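Local coordinates for protein neurotoxin (PDB 1ZB7) that acts as a zinc endopeptidase that cleaves synaptobrevins at an Ala-Ala bond once it has entered the host cytosol, at residues A[218-223]-A[410-416]; A[379-384]-A[418-423]. All blocks are in the same frame, centred on the assembly; numbering follows the deposited sequence.

Contact 1 (A[218-223]-A[410-416]); sequences RAYFAD and GQNKAVN
Arg218 folds over Ala414, whose CB lies over one face of the guanidinium group. Its NH1 makes a weak hydrogen bond to Asn412 OD1. That same OD1 accepts from Ala414 N and closes an Asx turn. Ala219 O receives a straighter bond from Lys413 N at 2.8 Å. Tyr220 forms a single beta bridge with Asn412, and Tyr220 CA makes a bent CA-H...O contact with Gln411 O at 3.1 Å. The Tyr220 hydroxyl itself bonds to Gln207. Phe221 N donates to Gln411 O at 3.0 Å. The Phe221 ring covers the Gln411 backbone. Gln411 CA makes a CH-pi contact 3.9 Å from the ring centroid, and Lys413 CG meets the ring edge. With chi1 at 52°, CG of Phe221 sits between backbone N and C, which swings the ring across the loop. Phe221 O takes a bond from Gln411 NE2 at 2.9 Å, close to the amide plane. Asp223 follows as the N-cap of helix 224-239. Gln411 OE1 is held by Lys367 N and Asn398, which fixes the amide flip. The loop thus satisfies the outward backbone groups of Ala219 and Phe221, on alternate residues of the outer strand 215-221.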
ATOM      1  N   ARG A 218      10.525  -2.258 -17.242  1.00 52.10           N
ATOM      2  CA  ARG A 218      11.721  -3.062 -17.248  1.00 51.62           C
ATOM      3  C   ARG A 218      11.841  -3.914 -15.963  1.00 48.00           C
ATOM      4  O   ARG A 218      11.677  -3.425 -14.884  1.00 47.51           O
ATOM      5  CB  ARG A 218      12.923  -2.155 -17.521  1.00 53.06           C
ATOM      6  CG  ARG A 218      14.075  -2.829 -18.174  1.00 59.06           C
ATOM      7  CD  ARG A 218      13.700  -3.968 -19.200  1.00 63.50           C
ATOM      8  NE  ARG A 218      13.715  -3.662 -20.639  1.00 60.63           N
ATOM      9  CZ  ARG A 218      14.820  -3.326 -21.306  1.00 62.01           C
ATOM     10  NH1 ARG A 218      15.979  -3.153 -20.656  1.00 55.70           N
ATOM     11  NH2 ARG A 218      14.748  -3.110 -22.637  1.00 63.14           N
ATOM     12  N   ALA A 219      12.088  -5.205 -16.150  1.00 44.31           N
ATOM     13  CA  ALA A 219      12.153  -6.195 -15.132  1.00 41.38           C
ATOM     14  C   ALA A 219      13.582  -6.312 -14.574  1.00 40.95           C
ATOM     15  O   ALA A 219      14.561  -6.404 -15.329  1.00 39.47           O
ATOM     16  CB  ALA A 219      11.673  -7.500 -15.689  1.00 39.24           C
ATOM     17  N   TYR A 220      13.720  -6.319 -13.236  1.00 40.59           N
ATOM     18  CA  TYR A 220      15.010  -6.543 -12.612  1.00 39.82           C
ATOM     19  C   TYR A 220      14.871  -7.618 -11.546  1.00 40.18           C
ATOM     20  O   TYR A 220      13.764  -7.889 -11.037  1.00 40.53           O
ATOM     21  CB  TYR A 220      15.592  -5.315 -11.964  1.00 39.74           C
ATOM     22  CG  TYR A 220      15.896  -4.160 -12.829  1.00 43.32           C
ATOM     23  CD1 TYR A 220      17.224  -3.801 -13.131  1.00 46.49           C
ATOM     24  CD2 TYR A 220      14.899  -3.363 -13.297  1.00 47.61           C
ATOM     25  CE1 TYR A 220      17.523  -2.707 -13.932  1.00 43.87           C
ATOM     26  CE2 TYR A 220      15.173  -2.276 -14.115  1.00 49.23           C
ATOM     27  CZ  TYR A 220      16.477  -1.937 -14.431  1.00 50.51           C
ATOM     28  OH  TYR A 220      16.688  -0.821 -15.287  1.00 48.89           O
ATOM     29  N   PHE A 221      16.025  -8.180 -11.208  1.00 39.30           N
ATOM     30  CA  PHE A 221      16.185  -9.143 -10.179  1.00 40.36           C
ATOM     31  C   PHE A 221      17.028  -8.586  -9.044  1.00 39.52           C
ATOM     32  O   PHE A 221      17.886  -7.705  -9.256  1.00 38.70           O
ATOM     33  CB  PHE A 221      16.688 -10.512 -10.680  1.00 40.34           C
ATOM     34  CG  PHE A 221      17.922 -10.460 -11.531  1.00 40.58           C
ATOM     35  CD1 PHE A 221      19.177 -10.500 -10.943  1.00 39.14           C
ATOM     36  CD2 PHE A 221      17.836 -10.417 -12.909  1.00 37.38           C
ATOM     37  CE1 PHE A 221      20.289 -10.462 -11.681  1.00 40.09           C
ATOM     38  CE2 PHE A 221      18.976 -10.405 -13.659  1.00 40.63           C
ATOM     39  CZ  PHE A 221      20.224 -10.414 -13.044  1.00 37.13           C
ATOM     40  N   ALA A 222      16.698  -9.043  -7.831  1.00 38.99           N
ATOM     41  CA  ALA A 222      17.421  -8.650  -6.599  1.00 38.85           C
ATOM     42  C   ALA A 222      18.852  -9.172  -6.541  1.00 40.00           C
ATOM     43  O   ALA A 222      19.178 -10.261  -7.053  1.00 39.85           O
ATOM     44  CB  ALA A 222      16.678  -9.066  -5.379  1.00 38.47           C
ATOM     45  N   ASP A 223      19.721  -8.327  -5.963  1.00 40.50           N
ATOM     46  CA  ASP A 223      20.978  -8.772  -5.435  1.00 41.09           C
ATOM     47  C   ASP A 223      20.734  -9.469  -4.075  1.00 40.78           C
ATOM     48  O   ASP A 223      20.331  -8.836  -3.138  1.00 39.58           O
ATOM     49  CB  ASP A 223      21.904  -7.579  -5.219  1.00 41.96           C
ATOM     50  CG  ASP A 223      23.332  -7.992  -4.774  1.00 43.38           C
ATOM     51  OD1 ASP A 223      23.545  -9.074  -4.161  1.00 43.25           O
ATOM     52  OD2 ASP A 223      24.249  -7.227  -5.150  1.00 42.76           O
ATOM     53  N   GLY A 410      23.421  -5.055 -14.829  1.00 38.75           N
ATOM     54  CA  GLY A 410      23.698  -6.417 -14.360  1.00 40.06           C
ATOM     55  C   GLY A 410      22.506  -7.060 -13.621  1.00 39.67           C
ATOM     56  O   GLY A 410      22.456  -8.240 -13.492  1.00 38.96           O
ATOM     57  N   GLN A 411      21.565  -6.249 -13.146  1.00 40.44           N
ATOM     58  CA  GLN A 411      20.309  -6.733 -12.528  1.00 41.05           C
ATOM     59  C   GLN A 411      19.121  -6.702 -13.510  1.00 40.21           C
ATOM     60  O   GLN A 411      18.014  -7.106 -13.191  1.00 38.95           O
ATOM     61  CB  GLN A 411      19.969  -5.877 -11.308  1.00 40.82           C
ATOM     62  CG  GLN A 411      20.906  -6.073 -10.061  1.00 41.89           C
ATOM     63  CD  GLN A 411      20.490  -5.144  -8.938  1.00 42.10           C
ATOM     64  OE1 GLN A 411      21.041  -4.084  -8.801  1.00 45.05           O
ATOM     65  NE2 GLN A 411      19.437  -5.485  -8.231  1.00 39.74           N
ATOM     66  N   ASN A 412      19.380  -6.265 -14.725  1.00 40.51           N
ATOM     67  CA  ASN A 412      18.339  -6.060 -15.737  1.00 40.68           C
ATOM     68  C   ASN A 412      18.018  -7.394 -16.385  1.00 41.29           C
ATOM     69  O   ASN A 412      18.863  -7.975 -17.017  1.00 40.02           O
ATOM     70  CB  ASN A 412      18.831  -5.025 -16.759  1.00 40.99           C
ATOM     71  CG  ASN A 412      17.728  -4.542 -17.719  1.00 40.69           C
ATOM     72  OD1 ASN A 412      16.900  -5.316 -18.171  1.00 41.88           O
ATOM     73  ND2 ASN A 412      17.729  -3.239 -18.013  1.00 41.67           N
ATOM     74  N   LYS A 413      16.790  -7.901 -16.226  1.00 42.83           N
ATOM     75  CA  LYS A 413      16.518  -9.257 -16.776  1.00 43.35           C
ATOM     76  C   LYS A 413      16.778  -9.325 -18.311  1.00 43.20           C
ATOM     77  O   LYS A 413      17.122 -10.412 -18.810  1.00 42.73           O
ATOM     78  CB  LYS A 413      15.089  -9.682 -16.568  1.00 43.10           C
ATOM     79  CG  LYS A 413      14.678 -10.360 -15.277  1.00 45.72           C
ATOM     80  CD  LYS A 413      13.934 -11.624 -15.770  1.00 44.48           C
ATOM     81  CE  LYS A 413      12.761 -11.886 -15.044  1.00 42.36           C
ATOM     82  NZ  LYS A 413      12.124 -13.030 -15.775  1.00 42.36           N
ATOM     83  N   ALA A 414      16.515  -8.223 -19.042  1.00 41.78           N
ATOM     84  CA  ALA A 414      16.659  -8.259 -20.528  1.00 42.92           C
ATOM     85  C   ALA A 414      18.109  -8.213 -21.005  1.00 43.76           C
ATOM     86  O   ALA A 414      18.373  -8.693 -22.075  1.00 47.58           O
ATOM     87  CB  ALA A 414      15.873  -7.163 -21.210  1.00 41.55           C
ATOM     88  N   VAL A 415      19.027  -7.673 -20.206  1.00 44.04           N
ATOM     89  CA  VAL A 415      20.408  -7.500 -20.531  1.00 43.49           C
ATOM     90  C   VAL A 415      21.309  -8.598 -19.969  1.00 43.82           C
ATOM     91  O   VAL A 415      22.213  -8.993 -20.627  1.00 44.19           O
ATOM     92  CB  VAL A 415      20.906  -6.180 -19.959  1.00 43.68           C
ATOM     93  CG1 VAL A 415      22.452  -6.036 -20.080  1.00 46.45           C
ATOM     94  CG2 VAL A 415      20.275  -5.054 -20.626  1.00 47.04           C
ATOM     95  N   ASN A 416      21.137  -9.015 -18.718  1.00 43.83           N
ATOM     96  CA  ASN A 416      22.087  -9.930 -18.089  1.00 44.12           C
ATOM     97  C   ASN A 416      21.483 -11.351 -17.976  1.00 44.16           C
ATOM     98  O   ASN A 416      21.398 -11.954 -16.904  1.00 44.48           O
ATOM     99  CB  ASN A 416      22.546  -9.373 -16.703  1.00 44.04           C
ATOM    100  CG  ASN A 416      23.799 -10.074 -16.209  1.00 43.39           C
ATOM    101  OD1 ASN A 416      24.428 -10.771 -17.001  1.00 44.72           O
ATOM    102  ND2 ASN A 416      24.133  -9.964 -14.898  1.00 37.78           N
TER

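Contact 2 (A[379-384]-A[418-423]); sequences PIKTEK and EAYEEI
Lys381 and Glu421 form an antiparallel hydrogen-bonded pair. Lys381 N donates to Glu421 O at 3.1 Å, and Glu421 N donates to Lys381 O at 2.9 Å. Their side chains run alongside each other, and Glu421 OE2 rests 3.1 Å from Lys381 CG. The Lys381 ammonium goes on to Ser198, so the two charged ends do not meet. Thr382 OG1 donates to Ala419 O at 2.7 Å, almost in line with the carbonyl. It also accepts from Lys384 N, which makes an ST turn. Lys384 NZ then reaches Glu418 O at 2.8 Å, in the carbonyl plane. Ile380 CD1 lies over one face of the Tyr420 ring, 4.0 Å from its centroid, and Ile423 CD1 packs on Pro379. With chi1 of Tyr420 at 72°, the ring is carried to the side where Ile380 lies.

Two waters join the segments further out. One links Pro379 O, Glu422 OE1 and Ile423 N. Glu422 OE2 faces Lys413 NZ. The other water links Glu383 N to Glu421 OE1. Phe221 packs on Ile380 and on the Tyr420 ring. Strand 199-208 pairs with the far edge of strand 377-381, and 421-422 is the outermost strand of this four-stranded antiparallel sheet. Glu383 OE2 and Glu421 OE2 stand only 4.1 Å apart, which probably raises the proton affinity of one of them. Backbone carbonyls, rather than carboxylates, anchor Thr382 and Lys384 here.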
ATOM      1  N   PRO A 379       9.425 -15.361  -9.158  1.00 43.62           N
ATOM      2  CA  PRO A 379      10.880 -15.368  -8.865  1.00 42.22           C
ATOM      3  C   PRO A 379      11.701 -16.100  -9.976  1.00 41.89           C
ATOM      4  O   PRO A 379      11.143 -16.754 -10.833  1.00 40.79           O
ATOM      5  CB  PRO A 379      10.951 -16.034  -7.529  1.00 42.15           C
ATOM      6  CG  PRO A 379       9.748 -17.001  -7.514  1.00 43.18           C
ATOM      7  CD  PRO A 379       8.649 -16.286  -8.314  1.00 42.88           C
ATOM      8  N   ILE A 380      13.014 -15.893  -9.992  1.00 40.65           N
ATOM      9  CA  ILE A 380      13.918 -16.574 -10.870  1.00 39.31           C
ATOM     10  C   ILE A 380      15.043 -17.213 -10.026  1.00 38.84           C
ATOM     11  O   ILE A 380      15.132 -16.974  -8.876  1.00 39.03           O
ATOM     12  CB  ILE A 380      14.477 -15.611 -11.993  1.00 39.51           C
ATOM     13  CG1 ILE A 380      15.321 -14.496 -11.392  1.00 41.05           C
ATOM     14  CG2 ILE A 380      13.363 -15.147 -12.975  1.00 41.79           C
ATOM     15  CD1 ILE A 380      15.785 -13.413 -12.353  1.00 41.53           C
ATOM     16  N   LYS A 381      15.880 -18.029 -10.626  1.00 40.67           N
ATOM     17  CA  LYS A 381      16.896 -18.910  -9.972  1.00 42.92           C
ATOM     18  C   LYS A 381      18.216 -18.445 -10.562  1.00 42.32           C
ATOM     19  O   LYS A 381      18.300 -18.130 -11.734  1.00 45.23           O
ATOM     20  CB  LYS A 381      16.564 -20.399 -10.324  1.00 44.37           C
ATOM     21  CG  LYS A 381      17.588 -21.531  -9.988  1.00 48.44           C
ATOM     22  CD  LYS A 381      17.907 -21.475  -8.531  1.00 56.65           C
ATOM     23  CE  LYS A 381      18.773 -22.685  -7.921  1.00 56.47           C
ATOM     24  NZ  LYS A 381      18.278 -22.944  -6.536  1.00 53.05           N
ATOM     25  N   THR A 382      19.239 -18.346  -9.763  1.00 42.14           N
ATOM     26  CA  THR A 382      20.591 -18.315 -10.289  1.00 42.18           C
ATOM     27  C   THR A 382      21.395 -19.441  -9.724  1.00 40.89           C
ATOM     28  O   THR A 382      21.363 -19.701  -8.530  1.00 47.22           O
ATOM     29  CB  THR A 382      21.325 -16.913 -10.094  1.00 42.22           C
ATOM     30  OG1 THR A 382      22.691 -16.993 -10.552  1.00 41.14           O
ATOM     31  CG2 THR A 382      21.314 -16.468  -8.700  1.00 43.07           C
ATOM     32  N   GLU A 383      22.193 -20.053 -10.550  1.00 40.28           N
ATOM     33  CA  GLU A 383      23.174 -21.075 -10.161  1.00 40.44           C
ATOM     34  C   GLU A 383      24.605 -20.497 -10.180  1.00 39.08           C
ATOM     35  O   GLU A 383      25.526 -21.219  -9.941  1.00 36.99           O
ATOM     36  CB  GLU A 383      23.167 -22.260 -11.132  1.00 41.46           C
ATOM     37  CG  GLU A 383      21.875 -23.067 -11.212  1.00 45.23           C
ATOM     38  CD  GLU A 383      21.583 -23.917 -10.001  1.00 54.78           C
ATOM     39  OE1 GLU A 383      22.315 -23.835  -8.935  1.00 58.65           O
ATOM     40  OE2 GLU A 383      20.582 -24.693 -10.140  1.00 61.13           O
ATOM     41  N   LYS A 384      24.762 -19.203 -10.432  1.00 38.93           N
ATOM     42  CA  LYS A 384      26.070 -18.602 -10.728  1.00 39.50           C
ATOM     43  C   LYS A 384      26.676 -17.648  -9.688  1.00 39.15           C
ATOM     44  O   LYS A 384      27.607 -16.939 -10.002  1.00 38.40           O
ATOM     45  CB  LYS A 384      25.943 -17.895 -12.091  1.00 40.67           C
ATOM     46  CG  LYS A 384      25.727 -18.931 -13.149  1.00 43.77           C
ATOM     47  CD  LYS A 384      26.119 -18.503 -14.500  1.00 46.93           C
ATOM     48  CE  LYS A 384      25.661 -19.575 -15.490  1.00 44.80           C
ATOM     49  NZ  LYS A 384      25.306 -18.957 -16.736  1.00 47.18           N
ATOM     50  N   GLU A 418      22.493 -14.230 -18.895  1.00 45.03           N
ATOM     51  CA  GLU A 418      23.364 -15.344 -18.526  1.00 47.15           C
ATOM     52  C   GLU A 418      23.391 -15.544 -16.981  1.00 47.01           C
ATOM     53  O   GLU A 418      23.756 -16.622 -16.445  1.00 47.04           O
ATOM     54  CB  GLU A 418      24.766 -15.095 -19.118  1.00 47.45           C
ATOM     55  CG  GLU A 418      25.484 -14.025 -18.359  1.00 52.10           C
ATOM     56  CD  GLU A 418      26.840 -13.673 -18.938  1.00 56.57           C
ATOM     57  OE1 GLU A 418      27.740 -14.554 -18.915  1.00 59.64           O
ATOM     58  OE2 GLU A 418      27.013 -12.484 -19.319  1.00 59.72           O
ATOM     59  N   ALA A 419      22.962 -14.514 -16.245  1.00 46.37           N
ATOM     60  CA  ALA A 419      23.049 -14.553 -14.797  1.00 45.53           C
ATOM     61  C   ALA A 419      22.042 -15.519 -14.147  1.00 45.00           C
ATOM     62  O   ALA A 419      22.240 -15.961 -13.020  1.00 44.82           O
ATOM     63  CB  ALA A 419      22.904 -13.173 -14.275  1.00 45.90           C
ATOM     64  N   TYR A 420      20.985 -15.887 -14.865  1.00 44.80           N
ATOM     65  CA  TYR A 420      19.786 -16.516 -14.218  1.00 44.39           C
ATOM     66  C   TYR A 420      19.082 -17.439 -15.126  1.00 44.64           C
ATOM     67  O   TYR A 420      19.264 -17.387 -16.295  1.00 44.68           O
ATOM     68  CB  TYR A 420      18.751 -15.466 -13.751  1.00 43.86           C
ATOM     69  CG  TYR A 420      18.016 -14.817 -14.886  1.00 39.11           C
ATOM     70  CD1 TYR A 420      16.826 -15.367 -15.396  1.00 40.64           C
ATOM     71  CD2 TYR A 420      18.482 -13.645 -15.436  1.00 37.85           C
ATOM     72  CE1 TYR A 420      16.147 -14.765 -16.508  1.00 37.51           C
ATOM     73  CE2 TYR A 420      17.829 -13.033 -16.497  1.00 39.27           C
ATOM     74  CZ  TYR A 420      16.690 -13.597 -17.040  1.00 37.40           C
ATOM     75  OH  TYR A 420      16.109 -12.930 -18.065  1.00 40.33           O
ATOM     76  N   GLU A 421      18.160 -18.204 -14.581  1.00 47.34           N
ATOM     77  CA  GLU A 421      17.226 -18.941 -15.408  1.00 47.48           C
ATOM     78  C   GLU A 421      15.797 -18.814 -14.866  1.00 46.54           C
ATOM     79  O   GLU A 421      15.598 -18.636 -13.636  1.00 46.22           O
ATOM     80  CB  GLU A 421      17.784 -20.383 -15.568  1.00 49.30           C
ATOM     81  CG  GLU A 421      17.374 -21.377 -14.546  1.00 56.71           C
ATOM     82  CD  GLU A 421      18.450 -21.835 -13.495  1.00 66.53           C
ATOM     83  OE1 GLU A 421      19.603 -21.296 -13.367  1.00 73.35           O
ATOM     84  OE2 GLU A 421      18.068 -22.779 -12.740  1.00 72.20           O
ATOM     85  N   GLU A 422      14.804 -18.853 -15.764  1.00 45.78           N
ATOM     86  CA  GLU A 422      13.392 -18.751 -15.416  1.00 46.71           C
ATOM     87  C   GLU A 422      13.022 -20.063 -14.714  1.00 46.18           C
ATOM     88  O   GLU A 422      13.682 -21.059 -14.913  1.00 43.53           O
ATOM     89  CB  GLU A 422      12.460 -18.572 -16.605  1.00 47.83           C
ATOM     90  CG  GLU A 422      12.549 -17.234 -17.348  1.00 52.31           C
ATOM     91  CD  GLU A 422      12.056 -15.990 -16.597  1.00 56.20           C
ATOM     92  OE1 GLU A 422      11.223 -16.008 -15.654  1.00 58.37           O
ATOM     93  OE2 GLU A 422      12.470 -14.918 -17.037  1.00 62.71           O
ATOM     94  N   ILE A 423      12.012 -20.016 -13.835  1.00 46.47           N
ATOM     95  CA  ILE A 423      11.543 -21.222 -13.062  1.00 47.05           C
ATOM     96  C   ILE A 423      10.330 -21.848 -13.788  1.00 45.80           C
ATOM     97  O   ILE A 423       9.417 -21.150 -14.148  1.00 46.83           O
ATOM     98  CB  ILE A 423      11.243 -20.831 -11.614  1.00 47.89           C
ATOM     99  CG1 ILE A 423      12.534 -20.439 -10.896  1.00 47.96           C
ATOM    100  CG2 ILE A 423      10.550 -21.967 -10.826  1.00 49.97           C
ATOM    101  CD1 ILE A 423      12.263 -19.612  -9.591  1.00 45.65           C
TER
HETATM  102  O   HOH W   1      10.581 -17.487 -13.272  1.00 44.89           O
HETATM  103  O   HOH W   2      21.980 -19.816 -13.535  1.00 33.36           O

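In the fold
Strand 199-208 comes first and pairs with strand 215-221, which carries the first segment of contact 1. The chain then runs through helix 224-239 and the later helices to strand 377-381, where contact 2 begins. The loop after it returns to residues 410-416 and closes contact 1. Residues 418-423 close contact 2 soon afterwards. The two closures therefore cross. They lie on the two outer strands of one four-stranded antiparallel sheet, with centres 11 Å apart. The 410-423 region spans both. Lys413 is one link between them: its NZ faces Glu422 OE2, a salt-bridge pair modelled too close to be trusted in detail, and its O probably bonds to Tyr420 OH. Phe221 packing on Ile380 is another.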